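Local coordinates for protein homoprotocatechuate 2,3-dioxygenase (Brevibacterium fuscum, PDB 4Z6M) that probably catalyses the iron(II)-dependent, ring-opening dioxygenation of homoprotocatechuate, using a facial triad of two histidines and one carboxylate to activate oxygen, at residues T101-D106 with I112-R117; N252-Y257 with D294-P299. The protein carries 1 engineered substitution. All blocks are in the same frame, centred on the assembly; numbering follows the deposited sequence.

Contact 1 of 2, residues T101-D106 with I112-R117; sequences TERRKD and IGDALR
Arg103 and Asp114 meet because CG lies anti to the backbone N in both (chi1 177° for Arg103) and Arg103 then bends at chi2 (86°), which swings its guanidinium across to the carboxylate. The grip is side-on, one nitrogen to each oxygen: Arg103 NE to Asp114 OD1 at 2.8 Å, Arg103 NH2 to Asp114 OD2 at 2.8 Å. Both bonds are nearly straight, and the two planes lie only 24° apart. NH2 uses the syn lone pair of OD2; NE comes to OD1 on the syn side too, slightly out of the carboxylate plane. Two-point contact of this kind should hinder rotation of either group. Asp88 and Glu91 of helix 84-96 also pair with this guanidinium, so it has three carboxylate partners, which probably share its charge.

These side chains sit on a beta hairpin, strand 101-104 antiparallel to strand 115-119; strand 101-104 is the outermost strand, within this chain, of the mixed sheet of the first glyoxalase-family region. The ladder is regular: Glu102 and Arg117 exchange two backbone bonds, with Glu102 N to Arg117 O at 2.8 Å, and Arg104 and Ala115 exchange two more. Between them, Arg103 and Leu116 form a non-hydrogen-bonded pair. Leu116 CD1 lies 3.9 Å from Thr101 CB, on the sheet face covered by helix 84-96.

The opposite face carries Glu102, Arg104, Ala115 and Arg117. There Arg104 brings NE and NH2 to the single oxygen Glu102 OE2, both from the same face of the carboxylate, while the guanidinium of Arg117 is engaged by Glu127 and Glu22.

Contact 2 of 2, residues N252-Y257 with D294-P299; sequences NAFYLY and DWWGNP
Tyr255 and Asp294 supply the direct polar link between strand 254-259 and the loop segment 294-299. Tyr255 OH donates to Asp294 OD1 over 2.6 Å, a short bond. The acceptor is met on its anti side, 17° out of the carboxylate plane, and lies near the plane of the phenol ring at its edge; ring and carboxylate stand 80° apart. With CG of Asp294 anti to the backbone N (chi1 -169°) the carboxylate is brought to the phenol, and its rotation about CB-CG leaves OD1 there and OD2 facing the loop. A water adds a bridge, donating to Tyr255 OH at 3.1 Å and to Pro299 O at 3.0 Å.

Bonds inside the loop hold the carboxylate in place. Asn298 N donates to Asp294 OD2 at 3.0 Å, from above the carboxylate plane, and Trp296 N adds a weak bond to the same oxygen. The backbone forms a type I beta turn from Asp294 to Gly297, closed by Gly297 N to Asp294 O at 2.9 Å. OD1 thus serves the strand and OD2 the backbone of its own loop.

Apolar contact is confined to two aromatic side chains. Phe254 CE1 approaches Trp296 CH2 to 3.6 Å, at the edge of the indole and near its plane, and the two side chains meet at a slant. The indole NE1 is bonded to Asp230 of a second subunit, so the packing partner is itself fixed by the assembly.

Tyr255 stacks on His248 and touches Glu267, an iron(II) ligand, so its bond to Asp294 links the second shell of the metal site to the loop. Strand 254-259 lies between strands 244-247 and 265-270; Phe254 also touches Ile225 of helix 222-234, and Ile226 of the second subunit packs on it.

In the fold
Contacts 1 and 2 follow one another along the chain and lie on opposite sides of its centre, their own centres about 38 Å apart and their nearest atoms about 23 Å apart, so neither touches the other. Contact 1 belongs to the sheet of the first glyoxalase-family region, whereas the strand of contact 2 belongs to the sheet of the second. That second region carries the iron(II) ligands His155, His214 and Glu267. The side chain of Tyr255 in contact 2 is about 7 Å from the iron, making this the contact close to the active site. It also reaches other subunits, whereas no other chain of the tetramer touches contact 1.

Contact 1 of 2, residues T101-D106 with I112-R117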
loop_
_atom_site.group_PDB
_atom_site.type_symbol
_atom_site.label_atom_id
_atom_site.label_comp_id
_atom_site.label_asym_id
_atom_site.label_seq_id
_atom_site.Cartn_x
_atom_site.Cartn_y
_atom_site.Cartn_z
ATOM N N THR A 101 35.199 28.281 -13.428
ATOM C CA THR A 101 34.939 27.892 -12.067
ATOM C C THR A 101 34.780 29.137 -11.212
ATOM O O THR A 101 35.351 30.191 -11.498
ATOM C CB THR A 101 36.057 26.999 -11.505
ATOM O OG1 THR A 101 37.287 27.723 -11.421
ATOM C CG2 THR A 101 36.273 25.782 -12.393
ATOM N N GLU A 102 34.009 28.991 -10.138
ATOM C CA GLU A 102 33.884 30.029 -9.136
ATOM C C GLU A 102 33.786 29.363 -7.766
ATOM O O GLU A 102 32.939 28.494 -7.565
ATOM C CB GLU A 102 32.642 30.894 -9.384
ATOM C CG GLU A 102 32.531 32.006 -8.353
ATOM C CD GLU A 102 31.408 32.996 -8.599
ATOM O OE1 GLU A 102 30.710 32.877 -9.642
ATOM O OE2 GLU A 102 31.233 33.890 -7.723
ATOM N N ARG A 103 34.663 29.786 -6.857
ATOM C CA ARG A 103 34.772 29.175 -5.530
ATOM C C ARG A 103 34.368 30.207 -4.472
ATOM O O ARG A 103 34.912 31.325 -4.456
ATOM C CB ARG A 103 36.226 28.749 -5.308
ATOM C CG ARG A 103 36.538 28.153 -3.951
ATOM C CD ARG A 103 36.238 26.686 -3.960
ATOM N NE ARG A 103 36.681 25.963 -2.769
ATOM C CZ ARG A 103 37.767 25.198 -2.657
ATOM N NH1 ARG A 103 38.635 25.053 -3.649
ATOM N NH2 ARG A 103 37.991 24.558 -1.519
ATOM N N ARG A 104 33.448 29.830 -3.569
ATOM C CA ARG A 104 33.102 30.710 -2.448
ATOM C C ARG A 104 33.180 29.960 -1.137
ATOM O O ARG A 104 32.432 28.998 -0.912
ATOM C CB ARG A 104 31.701 31.255 -2.652
ATOM C CG ARG A 104 31.619 32.173 -3.858
ATOM C CD ARG A 104 30.361 32.982 -3.841
ATOM N NE ARG A 104 30.130 33.654 -5.108
ATOM C CZ ARG A 104 29.008 34.318 -5.409
ATOM N NH1 ARG A 104 28.028 34.437 -4.509
ATOM N NH2 ARG A 104 28.867 34.865 -6.611
ATOM N N LYS A 105 34.069 30.413 -0.263
ATOM C CA LYS A 105 34.339 29.731 0.994
ATOM C C LYS A 105 33.131 29.684 1.923
ATOM O O LYS A 105 33.050 28.790 2.769
ATOM C CB LYS A 105 35.534 30.365 1.718
ATOM C CG LYS A 105 35.222 31.721 2.316
ATOM C CD LYS A 105 36.471 32.474 2.754
ATOM C CE LYS A 105 37.381 31.623 3.625
ATOM N NZ LYS A 105 36.696 31.058 4.827
ATOM N N ASP A 106 32.209 30.631 1.763
ATOM C CA ASP A 106 31.009 30.686 2.585
ATOM C C ASP A 106 29.751 30.393 1.782
ATOM O O ASP A 106 28.653 30.649 2.261
ATOM C CB ASP A 106 30.892 32.051 3.285
ATOM C CG ASP A 106 31.996 32.273 4.312
ATOM O OD1 ASP A 106 32.352 31.317 5.041
ATOM O OD2 ASP A 106 32.508 33.406 4.391
ATOM N N ILE A 112 24.889 26.186 2.916
ATOM C CA ILE A 112 26.040 25.562 2.296
ATOM C C ILE A 112 27.275 26.395 2.578
ATOM O O ILE A 112 27.219 27.626 2.512
ATOM C CB ILE A 112 25.848 25.429 0.775
ATOM C CG1 ILE A 112 24.523 24.731 0.453
ATOM C CG2 ILE A 112 27.042 24.705 0.169
ATOM C CD1 ILE A 112 24.530 23.241 0.719
ATOM N N GLY A 113 28.356 25.700 2.922
ATOM C CA GLY A 113 29.660 26.292 3.168
ATOM C C GLY A 113 30.506 26.341 1.902
ATOM O O GLY A 113 29.996 26.634 0.827
ATOM N N ASP A 114 31.795 26.039 2.038
ATOM C CA ASP A 114 32.750 26.148 0.942
ATOM C C ASP A 114 32.216 25.379 -0.271
ATOM O O ASP A 114 31.896 24.194 -0.182
ATOM C CB ASP A 114 34.104 25.626 1.435
ATOM C CG ASP A 114 35.164 25.602 0.365
ATOM O OD1 ASP A 114 35.217 26.548 -0.438
ATOM O OD2 ASP A 114 35.958 24.619 0.343
ATOM N N ALA A 115 32.082 26.079 -1.394
ATOM C CA ALA A 115 31.401 25.518 -2.560
ATOM C C ALA A 115 32.072 25.969 -3.843
ATOM O O ALA A 115 32.516 27.109 -3.946
ATOM C CB ALA A 115 29.934 25.906 -2.581
ATOM N N LEU A 116 32.116 25.060 -4.812
ATOM C CA LEU A 116 32.599 25.355 -6.162
ATOM C C LEU A 116 31.437 25.238 -7.128
ATOM O O LEU A 116 30.809 24.174 -7.202
ATOM C CB LEU A 116 33.674 24.353 -6.546
ATOM C CG LEU A 116 34.233 24.523 -7.961
ATOM C CD1 LEU A 116 35.226 25.673 -7.966
ATOM C CD2 LEU A 116 34.852 23.236 -8.447
ATOM N N ARG A 117 31.189 26.289 -7.901
ATOM C CA ARG A 117 30.316 26.179 -9.052
ATOM C C ARG A 117 31.125 26.242 -10.320
ATOM O O ARG A 117 32.158 26.937 -10.386
ATOM C CB ARG A 117 29.235 27.252 -9.030
ATOM C CG ARG A 117 28.195 26.952 -7.961
ATOM C CD ARG A 117 26.994 27.872 -7.991
ATOM N NE ARG A 117 26.073 27.491 -6.926
ATOM C CZ ARG A 117 24.839 27.966 -6.770
ATOM N NH1 ARG A 117 24.347 28.884 -7.591
ATOM N NH2 ARG A 117 24.082 27.510 -5.770
#

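Contact 2 of 2, residues N252-Y257 with D294-P299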
loop_
_atom_site.group_PDB
_atom_site.type_symbol
_atom_site.label_atom_id
_atom_site.label_comp_id
_atom_site.label_asym_id
_atom_site.label_seq_id
_atom_site.Cartn_x
_atom_site.Cartn_y
_atom_site.Cartn_z
ATOM N N ASN A 252 12.995 0.512 -13.423
ATOM C CA ASN A 252 11.945 -0.257 -12.733
ATOM C C ASN A 252 11.174 0.542 -11.668
ATOM O O ASN A 252 10.460 -0.053 -10.899
ATOM C CB ASN A 252 12.514 -1.510 -12.084
ATOM C CG ASN A 252 11.472 -2.514 -11.668
ATOM O OD1 ASN A 252 10.496 -2.765 -12.394
ATOM N ND2 ASN A 252 11.693 -3.147 -10.520
ATOM N N ALA A 253 11.319 1.867 -11.638
ATOM C CA ALA A 253 10.678 2.662 -10.607
ATOM C C ALA A 253 9.254 3.035 -10.981
ATOM O O ALA A 253 8.904 3.188 -12.156
ATOM C CB ALA A 253 11.472 3.928 -10.366
ATOM N N PHE A 254 8.422 3.191 -9.967
ATOM C CA PHE A 254 7.082 3.744 -10.153
ATOM C C PHE A 254 7.265 5.284 -10.218
ATOM O O PHE A 254 8.098 5.824 -9.492
ATOM C CB PHE A 254 6.192 3.304 -8.988
ATOM C CG PHE A 254 4.719 3.489 -9.209
ATOM C CD1 PHE A 254 3.990 2.531 -9.851
ATOM C CD2 PHE A 254 4.062 4.609 -8.741
ATOM C CE1 PHE A 254 2.636 2.696 -10.043
ATOM C CE2 PHE A 254 2.718 4.784 -8.952
ATOM C CZ PHE A 254 2.007 3.816 -9.602
ATOM N N TYR A 255 6.523 5.967 -11.085
ATOM C CA TYR A 255 6.838 7.354 -11.407
ATOM C C TYR A 255 5.621 8.199 -11.726
ATOM O O TYR A 255 4.530 7.690 -12.047
ATOM C CB TYR A 255 7.795 7.399 -12.610
ATOM C CG TYR A 255 7.137 7.104 -13.941
ATOM C CD1 TYR A 255 6.516 8.094 -14.661
ATOM C CD2 TYR A 255 7.126 5.815 -14.486
ATOM C CE1 TYR A 255 5.896 7.847 -15.872
ATOM C CE2 TYR A 255 6.514 5.556 -15.701
ATOM C CZ TYR A 255 5.885 6.567 -16.392
ATOM O OH TYR A 255 5.306 6.325 -17.621
ATOM N N LEU A 256 5.872 9.512 -11.712
ATOM C CA LEU A 256 4.906 10.528 -12.089
ATOM C C LEU A 256 5.680 11.767 -12.505
ATOM O O LEU A 256 6.674 12.081 -11.860
ATOM C CB LEU A 256 4.009 10.887 -10.899
ATOM C CG LEU A 256 2.954 11.980 -11.124
ATOM C CD1 LEU A 256 1.913 11.552 -12.142
ATOM C CD2 LEU A 256 2.353 12.395 -9.806
ATOM N N TYR A 257 5.250 12.469 -13.558
ATOM C CA TYR A 257 5.832 13.774 -13.886
ATOM C C TYR A 257 4.774 14.873 -13.795
ATOM O O TYR A 257 3.700 14.754 -14.382
ATOM C CB TYR A 257 6.440 13.790 -15.294
ATOM C CG TYR A 257 7.540 12.773 -15.481
ATOM C CD1 TYR A 257 8.867 13.038 -15.140
ATOM C CD2 TYR A 257 7.237 11.501 -15.978
ATOM C CE1 TYR A 257 9.858 12.093 -15.326
ATOM C CE2 TYR A 257 8.211 10.567 -16.148
ATOM C CZ TYR A 257 9.516 10.860 -15.824
ATOM O OH TYR A 257 10.445 9.892 -16.011
ATOM N N ASP A 294 7.616 3.435 -20.281
ATOM C CA ASP A 294 6.472 2.957 -19.509
ATOM C C ASP A 294 6.350 1.464 -19.755
ATOM O O ASP A 294 6.060 1.027 -20.873
ATOM C CB ASP A 294 5.178 3.693 -19.870
ATOM C CG ASP A 294 4.095 3.376 -18.909
ATOM O OD1 ASP A 294 4.094 3.982 -17.797
ATOM O OD2 ASP A 294 3.290 2.479 -19.197
ATOM N N TRP A 295 6.556 0.699 -18.689
ATOM C CA TRP A 295 6.564 -0.762 -18.749
ATOM C C TRP A 295 5.212 -1.330 -19.177
ATOM O O TRP A 295 5.129 -2.444 -19.703
ATOM C CB TRP A 295 6.914 -1.256 -17.345
ATOM C CG TRP A 295 7.000 -2.721 -17.100
ATOM C CD1 TRP A 295 6.291 -3.428 -16.183
ATOM C CD2 TRP A 295 7.965 -3.635 -17.659
ATOM N NE1 TRP A 295 6.707 -4.738 -16.149
ATOM C CE2 TRP A 295 7.723 -4.898 -17.069
ATOM C CE3 TRP A 295 8.960 -3.529 -18.640
ATOM C CZ2 TRP A 295 8.491 -6.016 -17.379
ATOM C CZ3 TRP A 295 9.705 -4.679 -18.971
ATOM C CH2 TRP A 295 9.450 -5.893 -18.339
ATOM N N TRP A 296 4.150 -0.568 -18.929
ATOM C CA TRP A 296 2.782 -0.952 -19.276
ATOM C C TRP A 296 2.408 -0.554 -20.690
ATOM O O TRP A 296 1.275 -0.801 -21.135
ATOM C CB TRP A 296 1.811 -0.352 -18.275
ATOM C CG TRP A 296 2.192 -0.572 -16.843
ATOM C CD1 TRP A 296 2.908 -1.619 -16.305
ATOM C CD2 TRP A 296 1.882 0.301 -15.749
ATOM N NE1 TRP A 296 3.029 -1.453 -14.946
ATOM C CE2 TRP A 296 2.396 -0.296 -14.579
ATOM C CE3 TRP A 296 1.164 1.490 -15.637
ATOM C CZ2 TRP A 296 2.259 0.292 -13.333
ATOM C CZ3 TRP A 296 1.042 2.075 -14.413
ATOM C CH2 TRP A 296 1.599 1.494 -13.280
ATOM N N GLY A 297 3.361 0.056 -21.396
ATOM C CA GLY A 297 3.163 0.431 -22.772
ATOM C C GLY A 297 2.385 1.715 -22.984
ATOM O O GLY A 297 2.063 2.042 -24.113
ATOM N N ASN A 298 2.082 2.455 -21.916
ATOM C CA ASN A 298 1.371 3.709 -22.093
ATOM C C ASN A 298 2.258 4.675 -22.876
ATOM O O ASN A 298 3.493 4.634 -22.771
ATOM C CB ASN A 298 0.926 4.301 -20.741
ATOM C CG ASN A 298 -0.346 3.667 -20.243
ATOM O OD1 ASN A 298 -1.221 3.347 -21.042
ATOM N ND2 ASN A 298 -0.473 3.502 -18.952
ATOM N N PRO A 299 1.640 5.514 -23.698
ATOM C CA PRO A 299 2.426 6.374 -24.584
ATOM C C PRO A 299 3.162 7.479 -23.834
ATOM O O PRO A 299 2.657 7.997 -22.844
ATOM C CB PRO A 299 1.365 6.961 -25.528
ATOM C CG PRO A 299 0.122 6.987 -24.699
ATOM C CD PRO A 299 0.180 5.686 -23.917
HETATM O O HOH W 1 3.971 7.383 -20.257
#